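Long-range contacts in 5-carboxymethyl-2-hydroxymuconate semialdehyde dehydrogenase (Thermus thermophilus, PDB 2D4E), which probably catalyses the NAD-dependent oxidation of 5-carboxymethyl-2-hydroxymuconate semialdehyde to the corresponding carboxylic acid: residues V161-V166 with V242-L247; R267-L272 with G482-G487. One frame throughout, in Å; residues are numbered along the deposited sequence.

Contact 1 of 2, residues V161-V166 with V242-L247; sequences VPAGPV and VPLLTL
Leu-244 spreads its two methyl groups against the methyl of Ala-163: CD2 lies 3.6 Å from Ala-163 CB and CD1 lies 3.9 Å from that same atom, so the end of the leucine meets the alanine with both branches. Closer to its backbone, Leu-244 CB takes up CG2 of Val-166 at 3.9 Å. Val-166 divides its branches between two residues of the strand. With CG1 anti to the backbone N (chi1 -174°), this methyl is carried on to Thr-246 CG2, 3.7 Å away, while CG2 stays beside the leucine. The two side chains of Val-166 and Thr-246 meet at about a right angle.

The backbones are joined lightly. The amide N of Leu-244 gives a weak hydrogen bond to Pro-165 O (3.3 Å, N-H...O angle 153°), and Leu-244 O in turn receives the CA-H of Val-166, with CA and O 3.4 Å apart. Together these mark a parallel bridge between Val-166 and Leu-244. Pro-165 O is also flanked by Pro-243 CD at 3.5 Å, and the two proline rings touch through their CD atoms. Gly-164 fits here for two reasons: a CB would collide with Pro-243 CG, and its backbone angles would press that CB against the preceding carbonyl. Helix 488-495 covers Leu-244 and Thr-246 through Phe-494, whereas Ala-73 and Phe-77 of helix 63-80 pack on Pro-165.

Strands 166-169 and 244-248 lie side by side although two other strands, 193-196 and 222-224, come between them in sequence. The 3-2-1-4-5 order across the parallel sheet places this bridge at the point where the chain returns past its first strand, the topological switch of the Rossmann-type NAD-binding domain of aldehyde dehydrogenases.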
# COMPACT_ATOMS: atom_id res chain seq x y z
N VAL C 161 14.02 9.61 -0.90
CA VAL C 161 14.71 10.84 -1.29
C VAL C 161 15.24 10.71 -2.71
O VAL C 161 15.52 9.60 -3.19
CB VAL C 161 15.90 11.14 -0.33
CG1 VAL C 161 15.38 11.32 1.11
CG2 VAL C 161 16.94 10.02 -0.39
N PRO C 162 15.37 11.84 -3.43
CA PRO C 162 15.87 11.84 -4.81
C PRO C 162 17.19 11.06 -4.87
O PRO C 162 18.09 11.29 -4.07
CB PRO C 162 16.07 13.32 -5.10
CG PRO C 162 14.98 13.98 -4.28
CD PRO C 162 15.05 13.21 -2.97
N ALA C 163 17.31 10.14 -5.83
CA ALA C 163 18.51 9.31 -5.95
C ALA C 163 19.74 10.00 -6.56
O ALA C 163 20.87 9.67 -6.21
CB ALA C 163 18.19 8.04 -6.71
N GLY C 164 19.52 10.94 -7.48
CA GLY C 164 20.64 11.63 -8.11
C GLY C 164 20.48 11.86 -9.60
O GLY C 164 19.52 11.36 -10.20
N PRO C 165 21.40 12.60 -10.24
CA PRO C 165 21.33 12.87 -11.68
C PRO C 165 21.07 11.60 -12.50
O PRO C 165 21.62 10.53 -12.21
CB PRO C 165 22.70 13.49 -11.98
CG PRO C 165 23.00 14.23 -10.70
CD PRO C 165 22.59 13.24 -9.64
N VAL C 166 20.25 11.73 -13.54
CA VAL C 166 19.91 10.60 -14.38
C VAL C 166 20.35 10.78 -15.83
O VAL C 166 20.04 11.78 -16.47
CB VAL C 166 18.37 10.35 -14.38
CG1 VAL C 166 18.05 9.06 -15.15
CG2 VAL C 166 17.86 10.26 -12.95
N VAL C 242 26.99 10.80 -12.73
CA VAL C 242 25.64 10.41 -13.13
C VAL C 242 25.38 8.99 -12.63
O VAL C 242 25.54 8.01 -13.37
CB VAL C 242 25.48 10.47 -14.67
CG1 VAL C 242 24.04 10.15 -15.07
CG2 VAL C 242 25.87 11.86 -15.17
N PRO C 243 24.96 8.86 -11.36
CA PRO C 243 24.69 7.57 -10.72
C PRO C 243 23.55 6.73 -11.30
O PRO C 243 23.58 5.50 -11.19
CB PRO C 243 24.45 7.96 -9.27
CG PRO C 243 23.79 9.30 -9.39
CD PRO C 243 24.61 9.98 -10.47
N LEU C 244 22.57 7.38 -11.92
CA LEU C 244 21.44 6.66 -12.50
C LEU C 244 21.42 6.71 -14.03
O LEU C 244 21.73 7.74 -14.63
CB LEU C 244 20.12 7.22 -11.95
CG LEU C 244 19.60 6.64 -10.62
CD1 LEU C 244 20.62 6.83 -9.50
CD2 LEU C 244 18.28 7.33 -10.28
N LEU C 245 21.03 5.60 -14.64
CA LEU C 245 20.98 5.51 -16.09
C LEU C 245 19.73 4.80 -16.58
O LEU C 245 19.43 3.71 -16.11
CB LEU C 245 22.18 4.72 -16.62
CG LEU C 245 23.61 5.21 -16.43
CD1 LEU C 245 24.56 4.11 -16.88
CD2 LEU C 245 23.85 6.49 -17.23
N THR C 246 19.00 5.42 -17.50
CA THR C 246 17.84 4.74 -18.06
C THR C 246 18.26 4.42 -19.49
O THR C 246 18.94 5.21 -20.14
CB THR C 246 16.57 5.63 -18.12
OG1 THR C 246 16.77 6.71 -19.04
CG2 THR C 246 16.24 6.20 -16.74
N LEU C 247 17.89 3.24 -19.97
CA LEU C 247 18.23 2.87 -21.32
C LEU C 247 17.04 2.24 -22.00
O LEU C 247 16.40 1.33 -21.47
CB LEU C 247 19.40 1.88 -21.34
CG LEU C 247 19.67 1.26 -22.72
CD1 LEU C 247 20.07 2.34 -23.73
CD2 LEU C 247 20.78 0.23 -22.60

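Contact 2 of 2, residues R267-L272 with G482-G487. With NAD (nicotinamide-adenine-dinucleotide), chain K.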
# COMPACT_ATOMS: atom_id res chain seq x y z
N ARG C 267 23.02 2.57 -11.12
CA ARG C 267 21.71 1.95 -11.09
C ARG C 267 21.15 2.08 -12.51
O ARG C 267 21.12 3.17 -13.07
CB ARG C 267 20.81 2.68 -10.10
CG ARG C 267 19.46 2.03 -9.85
CD ARG C 267 18.66 2.83 -8.82
NE ARG C 267 19.49 3.18 -7.67
CZ ARG C 267 19.10 3.95 -6.66
NH1 ARG C 267 17.87 4.45 -6.63
NH2 ARG C 267 19.95 4.21 -5.67
N LEU C 268 20.69 0.96 -13.07
CA LEU C 268 20.16 0.96 -14.44
C LEU C 268 18.69 0.53 -14.53
O LEU C 268 18.25 -0.37 -13.81
CB LEU C 268 21.03 0.03 -15.30
CG LEU C 268 20.70 -0.24 -16.77
CD1 LEU C 268 20.63 1.07 -17.56
CD2 LEU C 268 21.77 -1.14 -17.37
N SER C 269 17.95 1.19 -15.41
CA SER C 269 16.54 0.90 -15.65
C SER C 269 16.37 0.66 -17.15
O SER C 269 15.90 1.53 -17.88
CB SER C 269 15.67 2.08 -15.21
OG SER C 269 14.31 1.83 -15.50
N PRO C 270 16.74 -0.54 -17.62
CA PRO C 270 16.64 -0.87 -19.04
C PRO C 270 15.33 -1.43 -19.57
O PRO C 270 14.74 -2.34 -19.00
CB PRO C 270 17.78 -1.87 -19.23
CG PRO C 270 17.69 -2.67 -17.97
CD PRO C 270 17.45 -1.61 -16.88
N GLU C 271 14.89 -0.85 -20.69
CA GLU C 271 13.70 -1.27 -21.41
C GLU C 271 14.34 -1.67 -22.74
O GLU C 271 14.69 -0.82 -23.55
CB GLU C 271 12.73 -0.10 -21.58
CG GLU C 271 12.13 0.38 -20.26
CD GLU C 271 11.26 1.61 -20.42
OE1 GLU C 271 11.51 2.38 -21.36
OE2 GLU C 271 10.35 1.82 -19.58
N LEU C 272 14.52 -2.97 -22.92
CA LEU C 272 15.20 -3.49 -24.09
C LEU C 272 14.33 -4.13 -25.17
O LEU C 272 13.14 -3.81 -25.28
CB LEU C 272 16.30 -4.45 -23.61
CG LEU C 272 17.10 -3.88 -22.42
CD1 LEU C 272 18.05 -4.94 -21.87
CD2 LEU C 272 17.88 -2.63 -22.84
N GLY C 482 14.72 -6.53 -20.41
CA GLY C 482 15.03 -5.49 -19.44
C GLY C 482 14.73 -5.84 -18.00
O GLY C 482 14.51 -7.01 -17.65
N ASP C 483 14.71 -4.82 -17.17
CA ASP C 483 14.45 -4.99 -15.75
C ASP C 483 13.93 -3.67 -15.19
O ASP C 483 14.01 -2.63 -15.86
CB ASP C 483 15.74 -5.42 -15.05
CG ASP C 483 15.52 -5.74 -13.58
OD1 ASP C 483 14.54 -6.45 -13.26
OD2 ASP C 483 16.35 -5.30 -12.75
N ARG C 484 13.39 -3.71 -13.98
CA ARG C 484 12.84 -2.52 -13.33
C ARG C 484 11.53 -2.16 -14.01
O ARG C 484 11.17 -2.73 -15.05
CB ARG C 484 13.80 -1.34 -13.46
CG ARG C 484 15.19 -1.58 -12.90
CD ARG C 484 15.26 -1.19 -11.46
NE ARG C 484 16.62 -1.21 -10.94
CZ ARG C 484 16.95 -0.88 -9.70
NH1 ARG C 484 16.00 -0.50 -8.86
NH2 ARG C 484 18.21 -0.95 -9.30
N ARG C 485 10.81 -1.21 -13.43
CA ARG C 485 9.54 -0.78 -14.00
C ARG C 485 9.38 0.73 -13.99
O ARG C 485 9.98 1.43 -13.18
CB ARG C 485 8.40 -1.42 -13.21
CG ARG C 485 8.33 -2.94 -13.30
CD ARG C 485 7.71 -3.41 -14.61
NE ARG C 485 7.65 -4.87 -14.67
CZ ARG C 485 8.66 -5.65 -15.05
NH1 ARG C 485 9.82 -5.13 -15.42
NH2 ARG C 485 8.51 -6.97 -15.04
N GLU C 486 8.59 1.21 -14.94
CA GLU C 486 8.27 2.63 -15.06
C GLU C 486 6.75 2.70 -14.86
O GLU C 486 6.07 1.67 -14.93
CB GLU C 486 8.62 3.18 -16.45
CG GLU C 486 10.10 3.44 -16.69
CD GLU C 486 10.65 4.60 -15.88
OE1 GLU C 486 9.86 5.37 -15.30
OE2 GLU C 486 11.88 4.77 -15.83
N GLY C 487 6.23 3.89 -14.60
CA GLY C 487 4.80 4.04 -14.41
C GLY C 487 4.39 4.36 -12.98
O GLY C 487 4.59 3.55 -12.08
PA NAD K . 20.27 1.27 -29.77
O1A NAD K . 21.48 1.11 -30.56
O2A NAD K . 20.31 0.49 -28.52
O5B NAD K . 19.95 2.80 -29.35
C5B NAD K . 19.48 3.24 -28.03
C4B NAD K . 20.44 4.30 -27.52
O4B NAD K . 21.65 3.57 -27.21
C3B NAD K . 20.87 5.35 -28.58
O3B NAD K . 20.64 6.69 -28.09
C2B NAD K . 22.36 5.01 -28.80
O2B NAD K . 23.16 6.16 -29.15
C1B NAD K . 22.73 4.39 -27.47
N9A NAD K . 23.91 3.55 -27.56
C8A NAD K . 24.28 2.66 -28.55
N7A NAD K . 25.46 2.04 -28.31
C5A NAD K . 25.84 2.58 -27.08
C6A NAD K . 27.01 2.35 -26.25
N6A NAD K . 27.98 1.50 -26.59
N1A NAD K . 27.07 3.07 -25.07
C2A NAD K . 26.05 3.95 -24.73
N3A NAD K . 24.95 4.23 -25.42
C4A NAD K . 24.90 3.51 -26.60
O3 NAD K . 19.10 0.86 -30.66
PN NAD K . 17.80 1.51 -31.30
O1N NAD K . 17.89 1.21 -32.75
O2N NAD K . 17.72 2.93 -30.92
O5D NAD K . 16.85 0.50 -30.60
C5D NAD K . 15.56 0.11 -30.99
C4D NAD K . 15.37 -0.89 -29.89
O4D NAD K . 14.83 -0.28 -28.69
C3D NAD K . 14.56 -2.13 -30.22
O3D NAD K . 15.23 -3.35 -29.84
C2D NAD K . 13.27 -1.86 -29.45
O2D NAD K . 12.59 -3.09 -29.14
C1D NAD K . 13.79 -1.10 -28.25
N1N NAD K . 12.75 -0.30 -27.57
C2N NAD K . 12.35 -0.86 -26.37
C3N NAD K . 11.37 -0.17 -25.67
C7N NAD K . 10.82 -0.69 -24.35
O7N NAD K . 9.96 -0.04 -23.79
N7N NAD K . 11.28 -1.84 -23.83
C4N NAD K . 10.78 1.07 -26.19
C5N NAD K . 11.30 1.52 -27.44
C6N NAD K . 12.27 0.90 -28.18
O HOH W 1 20.52 -1.56 -11.64
O HOH W 2 18.46 -3.34 -13.00
O HOH W 3 12.63 2.87 -13.86
O HOH W 4 13.01 -0.37 -16.87
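The guanidinium of Arg-484 has the aliphatic chain of Arg-267 over one face, with Arg-267 CG 3.3 Å from Arg-484 NH2, and water 1 at its edge, in plane. Leu-268 O approaches obliquely and accepts a weak bond from Arg-484 NE at 3.4 Å. Arg-484 CG, beside the backbone N (chi1 -57°), already lies close to that carbonyl, and the bend at chi2 (-90°) turns CD and NE along the strand. The two guanidinium planes are only 18° apart, and Asp-483 of the second subunit probably offsets their like charges by pairing with both arginines; Arg-267 NH2 also forms a salt bridge with Asp-497. An alanine at Arg-484 would remove the cover from Arg-267 CG and would probably leave Asp-483 of the second subunit without one of its two positive partners.

Asp-483 N makes a firmer bond to Pro-270 O (3.1 Å), lying in the carbonyl plane, and Gly-482 CA adds a CA-H...O contact at 3.2 Å to the same oxygen. Farther along, Glu-271 OE2 rests on Glu-486 CG at 3.3 Å. Arg-182 forms salt bridges with both glutamates and a hydrogen bond with Ser-269 OG, and Tyr-495 OH bonds Glu-486 OE2; water 3 joins Ser-269 OG to Arg-485 O and, weakly, to Glu-486 OE2. Leu-272 O takes the nicotinamide N7N of NAD at 3.1 Å.

Strand 267-271 thus lies between strand 244-248, its hydrogen-bonded neighbour in the parallel sheet, and the 482-487 loop, which leads into helix 488-495; Trp-181 and Pro-185 of helix 175-188 pack on Glu-486.

In the fold
From the N terminus, the chain reaches contact 1 at the end of strand 154-162 and closes it after 75 intervening residues, which include helices 175-188, 203-214 and 229-238 and strands 193-196 and 222-224. Contact 2 opens later and closes only after 209 residues, a span that contains the whole seven-stranded mixed sheet. The two are therefore in series, neither nested nor crossed, yet their centres are 12 Å apart. Strands 244-248 and 267-271 join them as neighbours in one sheet. After contact 2, helix 488-495 packs on residues of both contacts, and strand 496-504 then pairs with 154-162, bringing the chain back beside the start of contact 1.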